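Long-range contact in mirolysin (Tannerella forsythia, PDB 6R7V), which is a zinc-dependent metallopeptidase of the pappalysin family that probably cleaves peptide bonds in proteins and is made as a latent zymogen: residues R4-R16 with G160-E172. The protein carries 1 engineered substitution. Sequence-based numbering, arbitrary orientation.
Sequences RTCGSELNMEQIR and GDDLLGYAQFPFE. With ZN (zinc ion), chain D.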
ATOM      1  N   ARG A   4       3.636  11.412   8.725  1.00 36.77           N
ATOM      2  CA  ARG A   4       2.798  10.799   7.691  1.00 35.71           C
ATOM      3  C   ARG A   4       1.379  10.551   8.233  1.00 38.93           C
ATOM      4  O   ARG A   4       1.220  10.232   9.414  1.00 39.61           O
ATOM      5  CB  ARG A   4       3.466   9.496   7.199  1.00 34.45           C
ATOM      6  CG  ARG A   4       2.627   8.551   6.354  1.00 35.58           C
ATOM      7  CD  ARG A   4       3.397   7.294   5.896  1.00 42.38           C
ATOM      8  NE  ARG A   4       4.724   7.577   5.333  1.00 41.99           N
ATOM      9  CZ  ARG A   4       4.945   8.092   4.125  1.00 50.88           C
ATOM     10  NH1 ARG A   4       3.923   8.422   3.336  1.00 36.61           N
ATOM     11  NH2 ARG A   4       6.186   8.294   3.701  1.00 23.97           N
ATOM     12  N   THR A   5       0.347  10.764   7.382  1.00 32.39           N
ATOM     13  CA  THR A   5      -1.054  10.499   7.738  1.00 30.61           C
ATOM     14  C   THR A   5      -1.539   9.362   6.861  1.00 30.51           C
ATOM     15  O   THR A   5      -1.167   9.273   5.686  1.00 32.64           O
ATOM     16  CB  THR A   5      -1.925  11.728   7.599  1.00 40.07           C
ATOM     17  OG1 THR A   5      -1.772  12.194   6.264  1.00 39.35           O
ATOM     18  CG2 THR A   5      -1.580  12.819   8.605  1.00 41.90           C
ATOM     19  N   CYS A   6      -2.338   8.473   7.426  1.00 20.29           N
ATOM     20  CA  CYS A   6      -2.814   7.293   6.729  1.00 17.29           C
ATOM     21  C   CYS A   6      -4.159   6.890   7.256  1.00 21.18           C
ATOM     22  O   CYS A   6      -4.359   6.908   8.473  1.00 23.53           O
ATOM     23  CB  CYS A   6      -1.790   6.172   6.880  1.00 16.28           C
ATOM     24  SG  CYS A   6      -2.279   4.598   6.138  1.00 17.94           S
ATOM     25  N   GLY A   7      -5.071   6.512   6.371  1.00 18.95           N
ATOM     26  CA  GLY A   7      -6.393   6.101   6.817  1.00 20.35           C
ATOM     27  C   GLY A   7      -6.525   4.606   7.038  1.00 24.27           C
ATOM     28  O   GLY A   7      -7.656   4.114   7.161  1.00 26.33           O
ATOM     29  N   SER A   8      -5.397   3.855   7.106  1.00 17.72           N
ATOM     30  CA  SER A   8      -5.458   2.410   7.272  1.00 16.34           C
ATOM     31  C   SER A   8      -4.824   1.906   8.556  1.00 20.27           C
ATOM     32  O   SER A   8      -4.106   0.915   8.552  1.00 19.38           O
ATOM     33  CB  SER A   8      -4.827   1.717   6.078  1.00 16.78           C
ATOM     34  OG  SER A   8      -5.531   2.040   4.893  1.00 21.04           O
ATOM     35  N   GLU A   9      -5.173   2.528   9.670  1.00 19.06           N
ATOM     36  CA  GLU A   9      -4.729   2.049  10.968  1.00 18.86           C
ATOM     37  C   GLU A   9      -5.653   0.921  11.418  1.00 21.41           C
ATOM     38  O   GLU A   9      -6.856   0.973  11.160  1.00 21.71           O
ATOM     39  CB  GLU A   9      -4.733   3.197  11.994  1.00 20.92           C
ATOM     40  CG  GLU A   9      -3.700   4.283  11.698  1.00 27.55           C
ATOM     41  CD  GLU A   9      -3.672   5.527  12.569  1.00 47.37           C
ATOM     42  OE1 GLU A   9      -2.789   6.386  12.340  1.00 41.70           O
ATOM     43  OE2 GLU A   9      -4.531   5.651  13.472  1.00 38.42           O
ATOM     44  N   LEU A  10      -5.109  -0.061  12.151  1.00 19.08           N
ATOM     45  CA  LEU A  10      -5.878  -1.156  12.724  1.00 19.74           C
ATOM     46  C   LEU A  10      -5.586  -1.267  14.207  1.00 20.47           C
ATOM     47  O   LEU A  10      -4.794  -2.110  14.640  1.00 19.71           O
ATOM     48  CB  LEU A  10      -5.617  -2.506  12.028  1.00 19.76           C
ATOM     49  CG  LEU A  10      -6.092  -2.636  10.566  1.00 23.33           C
ATOM     50  CD1 LEU A  10      -5.646  -3.985   9.983  1.00 22.23           C
ATOM     51  CD2 LEU A  10      -7.629  -2.521  10.444  1.00 23.90           C
ATOM     52  N   ASN A  11      -6.202  -0.378  14.994  1.00 18.58           N
ATOM     53  CA  ASN A  11      -6.053  -0.377  16.441  1.00 19.47           C
ATOM     54  C   ASN A  11      -6.966  -1.449  16.987  1.00 20.95           C
ATOM     55  O   ASN A  11      -8.172  -1.238  17.108  1.00 20.54           O
ATOM     56  CB  ASN A  11      -6.352   1.013  17.004  1.00 19.40           C
ATOM     57  CG  ASN A  11      -6.110   1.100  18.483  1.00 28.44           C
ATOM     58  OD1 ASN A  11      -6.335   0.138  19.221  1.00 23.36           O
ATOM     59  ND2 ASN A  11      -5.626   2.249  18.942  1.00 27.81           N
ATOM     60  N   MET A  12      -6.402  -2.629  17.231  1.00 19.91           N
ATOM     61  CA  MET A  12      -7.188  -3.799  17.589  1.00 19.21           C
ATOM     62  C   MET A  12      -7.956  -3.638  18.890  1.00 24.68           C
ATOM     63  O   MET A  12      -9.094  -4.098  18.925  1.00 24.44           O
ATOM     64  CB  MET A  12      -6.331  -5.071  17.593  1.00 21.12           C
ATOM     65  CG  MET A  12      -5.799  -5.425  16.211  1.00 23.09           C
ATOM     66  SD  MET A  12      -7.006  -5.471  14.839  1.00 25.86           S
ATOM     67  CE  MET A  12      -8.099  -6.721  15.377  1.00 24.86           C
ATOM     68  N   GLU A  13      -7.388  -2.951  19.913  1.00 23.49           N
ATOM     69  CA  GLU A  13      -8.089  -2.644  21.170  1.00 25.24           C
ATOM     70  C   GLU A  13      -9.345  -1.822  20.879  1.00 28.12           C
ATOM     71  O   GLU A  13     -10.415  -2.110  21.431  1.00 30.04           O
ATOM     72  CB  GLU A  13      -7.145  -1.872  22.127  1.00 27.03           C
ATOM     73  CG  GLU A  13      -7.775  -1.421  23.442  1.00 38.38           C
ATOM     74  CD  GLU A  13      -6.938  -0.586  24.402  1.00 67.44           C
ATOM     75  OE1 GLU A  13      -7.533   0.260  25.109  1.00 74.73           O
ATOM     76  OE2 GLU A  13      -5.703  -0.786  24.469  1.00 52.62           O
ATOM     77  N   GLN A  14      -9.208  -0.784  20.035  1.00 24.03           N
ATOM     78  CA  GLN A  14     -10.331   0.093  19.676  1.00 23.27           C
ATOM     79  C   GLN A  14     -11.346  -0.644  18.831  1.00 26.39           C
ATOM     80  O   GLN A  14     -12.539  -0.489  19.069  1.00 26.59           O
ATOM     81  CB  GLN A  14      -9.836   1.339  18.923  1.00 24.23           C
ATOM     82  CG  GLN A  14     -10.919   2.397  18.653  1.00 26.62           C
ATOM     83  CD  GLN A  14     -10.318   3.657  18.081  1.00 40.06           C
ATOM     84  OE1 GLN A  14      -9.175   4.021  18.378  1.00 31.75           O
ATOM     85  NE2 GLN A  14     -11.068   4.355  17.248  1.00 39.71           N
ATOM     86  N   ILE A  15     -10.890  -1.429  17.833  1.00 22.42           N
ATOM     87  CA  ILE A  15     -11.802  -2.150  16.941  1.00 21.95           C
ATOM     88  C   ILE A  15     -12.612  -3.191  17.727  1.00 27.34           C
ATOM     89  O   ILE A  15     -13.806  -3.334  17.473  1.00 25.57           O
ATOM     90  CB  ILE A  15     -11.007  -2.774  15.773  1.00 23.46           C
ATOM     91  CG1 ILE A  15     -10.495  -1.653  14.857  1.00 22.51           C
ATOM     92  CG2 ILE A  15     -11.837  -3.812  14.998  1.00 25.35           C
ATOM     93  CD1 ILE A  15      -9.501  -2.124  13.766  1.00 23.61           C
ATOM     94  N   ARG A  16     -11.992  -3.863  18.716  1.00 26.03           N
ATOM     95  CA  ARG A  16     -12.669  -4.846  19.555  1.00 26.98           C
ATOM     96  C   ARG A  16     -13.940  -4.248  20.174  1.00 30.97           C
ATOM     97  O   ARG A  16     -14.950  -4.943  20.246  1.00 31.29           O
ATOM     98  CB  ARG A  16     -11.715  -5.339  20.652  1.00 28.96           C
ATOM     99  CG  ARG A  16     -12.149  -6.641  21.312  1.00 34.86           C
ATOM    100  CD  ARG A  16     -11.223  -6.971  22.462  1.00 43.86           C
ATOM    101  NE  ARG A  16     -11.312  -8.384  22.825  1.00 56.52           N
ATOM    102  CZ  ARG A  16     -10.492  -8.995  23.673  1.00 73.11           C
ATOM    103  NH1 ARG A  16     -10.644 -10.285  23.937  1.00 67.56           N
ATOM    104  NH2 ARG A  16      -9.507  -8.322  24.259  1.00 50.84           N
ATOM    105  N   GLY A 160      -7.303  16.391   0.930  1.00 21.74           N
ATOM    106  CA  GLY A 160      -7.304  17.515   1.866  1.00 23.01           C
ATOM    107  C   GLY A 160      -5.954  17.870   2.445  1.00 31.75           C
ATOM    108  O   GLY A 160      -4.926  17.394   1.968  1.00 32.76           O
ATOM    109  N   ASP A 161      -5.951  18.687   3.501  1.00 30.44           N
ATOM    110  CA  ASP A 161      -4.726  19.191   4.123  1.00 33.17           C
ATOM    111  C   ASP A 161      -4.014  18.170   4.989  1.00 39.77           C
ATOM    112  O   ASP A 161      -2.824  18.338   5.266  1.00 42.34           O
ATOM    113  CB  ASP A 161      -5.051  20.412   5.001  1.00 35.50           C
ATOM    114  CG  ASP A 161      -5.525  21.658   4.268  1.00 51.01           C
ATOM    115  OD1 ASP A 161      -5.830  22.666   4.947  1.00 52.31           O
ATOM    116  OD2 ASP A 161      -5.586  21.629   3.017  1.00 58.60           O
ATOM    117  N   ASP A 162      -4.735  17.150   5.459  1.00 34.50           N
ATOM    118  CA  ASP A 162      -4.180  16.196   6.396  1.00 33.68           C
ATOM    119  C   ASP A 162      -3.768  14.853   5.758  1.00 35.95           C
ATOM    120  O   ASP A 162      -2.577  14.557   5.720  1.00 38.21           O
ATOM    121  CB  ASP A 162      -5.181  15.978   7.557  1.00 35.38           C
ATOM    122  CG  ASP A 162      -5.653  17.268   8.224  1.00 50.92           C
ATOM    123  OD1 ASP A 162      -4.821  18.189   8.397  1.00 51.02           O
ATOM    124  OD2 ASP A 162      -6.852  17.355   8.573  1.00 59.83           O
ATOM    125  N   LEU A 163      -4.732  14.077   5.244  1.00 26.64           N
ATOM    126  CA  LEU A 163      -4.598  12.701   4.765  1.00 23.57           C
ATOM    127  C   LEU A 163      -3.720  12.516   3.500  1.00 23.11           C
ATOM    128  O   LEU A 163      -3.975  13.130   2.466  1.00 22.95           O
ATOM    129  CB  LEU A 163      -6.006  12.152   4.511  1.00 23.17           C
ATOM    130  CG  LEU A 163      -6.148  10.659   4.220  1.00 25.94           C
ATOM    131  CD1 LEU A 163      -5.666   9.822   5.386  1.00 25.13           C
ATOM    132  CD2 LEU A 163      -7.601  10.317   3.941  1.00 27.98           C
ATOM    133  N   LEU A 164      -2.724  11.622   3.581  1.00 18.61           N
ATOM    134  CA  LEU A 164      -1.847  11.340   2.433  1.00 16.82           C
ATOM    135  C   LEU A 164      -2.370  10.204   1.562  1.00 17.73           C
ATOM    136  O   LEU A 164      -2.094  10.180   0.356  1.00 16.74           O
ATOM    137  CB  LEU A 164      -0.413  10.976   2.877  1.00 18.13           C
ATOM    138  CG  LEU A 164       0.383  12.020   3.681  1.00 23.73           C
ATOM    139  CD1 LEU A 164       1.778  11.526   3.920  1.00 24.50           C
ATOM    140  CD2 LEU A 164       0.435  13.359   2.996  1.00 28.82           C
ATOM    141  N   GLY A 165      -3.039   9.235   2.172  1.00 15.99           N
ATOM    142  CA  GLY A 165      -3.519   8.088   1.417  1.00 15.67           C
ATOM    143  C   GLY A 165      -4.205   7.087   2.310  1.00 16.81           C
ATOM    144  O   GLY A 165      -4.130   7.189   3.547  1.00 16.06           O
ATOM    145  N   TYR A 166      -4.880   6.115   1.690  1.00 15.59           N
ATOM    146  CA  TYR A 166      -5.491   5.018   2.427  1.00 15.03           C
ATOM    147  C   TYR A 166      -5.686   3.819   1.509  1.00 17.90           C
ATOM    148  O   TYR A 166      -5.764   3.959   0.285  1.00 18.10           O
ATOM    149  CB  TYR A 166      -6.801   5.425   3.111  1.00 15.82           C
ATOM    150  CG  TYR A 166      -7.973   5.708   2.200  1.00 17.61           C
ATOM    151  CD1 TYR A 166      -8.933   4.732   1.945  1.00 18.10           C
ATOM    152  CD2 TYR A 166      -8.187   6.986   1.687  1.00 18.37           C
ATOM    153  CE1 TYR A 166     -10.046   5.003   1.151  1.00 18.07           C
ATOM    154  CE2 TYR A 166      -9.307   7.273   0.913  1.00 18.47           C
ATOM    155  CZ  TYR A 166     -10.247   6.284   0.671  1.00 19.83           C
ATOM    156  OH  TYR A 166     -11.345   6.554  -0.109  1.00 22.23           O
ATOM    157  N   ALA A 167      -5.758   2.635   2.101  1.00 14.94           N
ATOM    158  CA  ALA A 167      -5.927   1.399   1.361  1.00 14.54           C
ATOM    159  C   ALA A 167      -7.043   0.596   1.946  1.00 18.53           C
ATOM    160  O   ALA A 167      -7.338   0.727   3.139  1.00 22.46           O
ATOM    161  CB  ALA A 167      -4.637   0.587   1.444  1.00 16.46           C
ATOM    162  N   GLN A 168      -7.566  -0.338   1.166  1.00 15.41           N
ATOM    163  CA  GLN A 168      -8.522  -1.292   1.678  1.00 16.35           C
ATOM    164  C   GLN A 168      -7.768  -2.614   1.897  1.00 16.89           C
ATOM    165  O   GLN A 168      -7.050  -3.066   1.010  1.00 17.40           O
ATOM    166  CB  GLN A 168      -9.731  -1.462   0.728  1.00 16.91           C
ATOM    167  CG  GLN A 168     -10.804  -2.321   1.389  1.00 17.93           C
ATOM    168  CD  GLN A 168     -12.062  -2.378   0.574  1.00 18.94           C
ATOM    169  OE1 GLN A 168     -12.821  -1.427   0.537  1.00 20.83           O
ATOM    170  NE2 GLN A 168     -12.294  -3.496  -0.082  1.00 18.53           N
ATOM    171  N   PHE A 169      -7.937  -3.248   3.067  1.00 15.96           N
ATOM    172  CA  PHE A 169      -7.225  -4.481   3.375  1.00 14.87           C
ATOM    173  C   PHE A 169      -7.857  -5.711   2.722  1.00 18.50           C
ATOM    174  O   PHE A 169      -9.083  -5.731   2.533  1.00 17.50           O
ATOM    175  CB  PHE A 169      -7.222  -4.695   4.897  1.00 15.53           C
ATOM    176  CG  PHE A 169      -6.313  -3.770   5.661  1.00 16.09           C
ATOM    177  CD1 PHE A 169      -6.825  -2.662   6.326  1.00 18.77           C
ATOM    178  CD2 PHE A 169      -4.951  -4.009   5.722  1.00 17.13           C
ATOM    179  CE1 PHE A 169      -5.973  -1.767   6.983  1.00 20.51           C
ATOM    180  CE2 PHE A 169      -4.103  -3.141   6.425  1.00 18.75           C
ATOM    181  CZ  PHE A 169      -4.623  -2.037   7.067  1.00 17.93           C
ATOM    182  N   PRO A 170      -7.069  -6.792   2.495  1.00 17.16           N
ATOM    183  CA  PRO A 170      -7.630  -7.995   1.862  1.00 17.47           C
ATOM    184  C   PRO A 170      -8.770  -8.656   2.626  1.00 19.16           C
ATOM    185  O   PRO A 170      -9.625  -9.273   1.976  1.00 18.82           O
ATOM    186  CB  PRO A 170      -6.440  -8.956   1.816  1.00 18.86           C
ATOM    187  CG  PRO A 170      -5.231  -8.067   1.779  1.00 22.94           C
ATOM    188  CD  PRO A 170      -5.592  -6.862   2.588  1.00 17.75           C
ATOM    189  N   PHE A 171      -8.830  -8.524   3.973  1.00 17.02           N
ATOM    190  CA  PHE A 171      -9.928  -9.169   4.702  1.00 17.84           C
ATOM    191  C   PHE A 171     -11.287  -8.551   4.344  1.00 21.02           C
ATOM    192  O   PHE A 171     -12.331  -9.135   4.662  1.00 20.23           O
ATOM    193  CB  PHE A 171      -9.719  -9.152   6.244  1.00 19.26           C
ATOM    194  CG  PHE A 171     -10.131  -7.854   6.929  1.00 21.22           C
ATOM    195  CD1 PHE A 171      -9.254  -6.780   7.003  1.00 24.71           C
ATOM    196  CD2 PHE A 171     -11.399  -7.705   7.467  1.00 25.48           C
ATOM    197  CE1 PHE A 171      -9.634  -5.584   7.623  1.00 24.82           C
ATOM    198  CE2 PHE A 171     -11.798  -6.488   8.041  1.00 27.67           C
ATOM    199  CZ  PHE A 171     -10.911  -5.436   8.103  1.00 24.29           C
ATOM    200  N   GLU A 172     -11.275  -7.363   3.743  1.00 17.51           N
ATOM    201  CA  GLU A 172     -12.485  -6.640   3.345  1.00 18.46           C
ATOM    202  C   GLU A 172     -12.884  -6.959   1.898  1.00 20.12           C
ATOM    203  O   GLU A 172     -13.940  -6.479   1.464  1.00 20.06           O
ATOM    204  CB  GLU A 172     -12.274  -5.099   3.456  1.00 20.06           C
ATOM    205  CG  GLU A 172     -11.449  -4.613   4.658  1.00 30.86           C
ATOM    206  CD  GLU A 172     -11.345  -3.108   4.871  1.00 43.97           C
ATOM    207  OE1 GLU A 172     -10.235  -2.522   4.764  1.00 26.86           O
ATOM    208  OE2 GLU A 172     -12.402  -2.515   5.176  1.00 33.51           O
TER
HETATM  209 ZN    ZN D 403      -0.648   3.200   6.681  0.74 16.41          ZN
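Thr-5 OG1 is gripped twice by residues 162-164: it donates to Asp-162 O at 2.6 Å and accepts a weak bond from Leu-164 N, bent to 121° at the hydrogen. Its chi1 torsion sets OG1 between the backbone N and the carbonyl carbon, facing residues 162-164; the hydroxyl meets Asp-162 O from above the carbonyl plane rather than on a lone pair. Leu-164 CD1 lies 3.8 Å from NH1 of Arg-4, whose guanidinium forms a salt bridge with Asp-272. Further along, Gly-7 N donates to Gly-165 O at 3.1 Å, within the carbonyl plane, and Cys-6 CA adds a CA-H...O contact to the same oxygen. Leu-163 CD1 and Tyr-166 CB fit against the Gly-7 backbone. Ser-8 OG donates to a lone pair of Ala-167 O at 2.8 Å. The Phe-169 ring meets both Ser-8 and Leu-10: Ser-8 O lies in its plane, 3.3 Å from CZ, while Leu-10 CD1 sits over one face, 3.8 Å from the centroid, a CH-pi contact. The CB of Cys-6 is turned away from residues 160-172. With SG anti to the backbone N (chi1 177°), the sulfur reaches zinc at 2.2 Å and also accepts from Ser-8 N; zinc binding and this N-H would both be expected to favour a thiolate. His-207, His-211 and His-217 complete the metal site. Residues 4-10 thus run in roughly the same direction as residues 162-169, 38° apart end to end, and present Cys-6 to the catalytic zinc: the cysteine-switch arrangement of a latent metzincin zymogen.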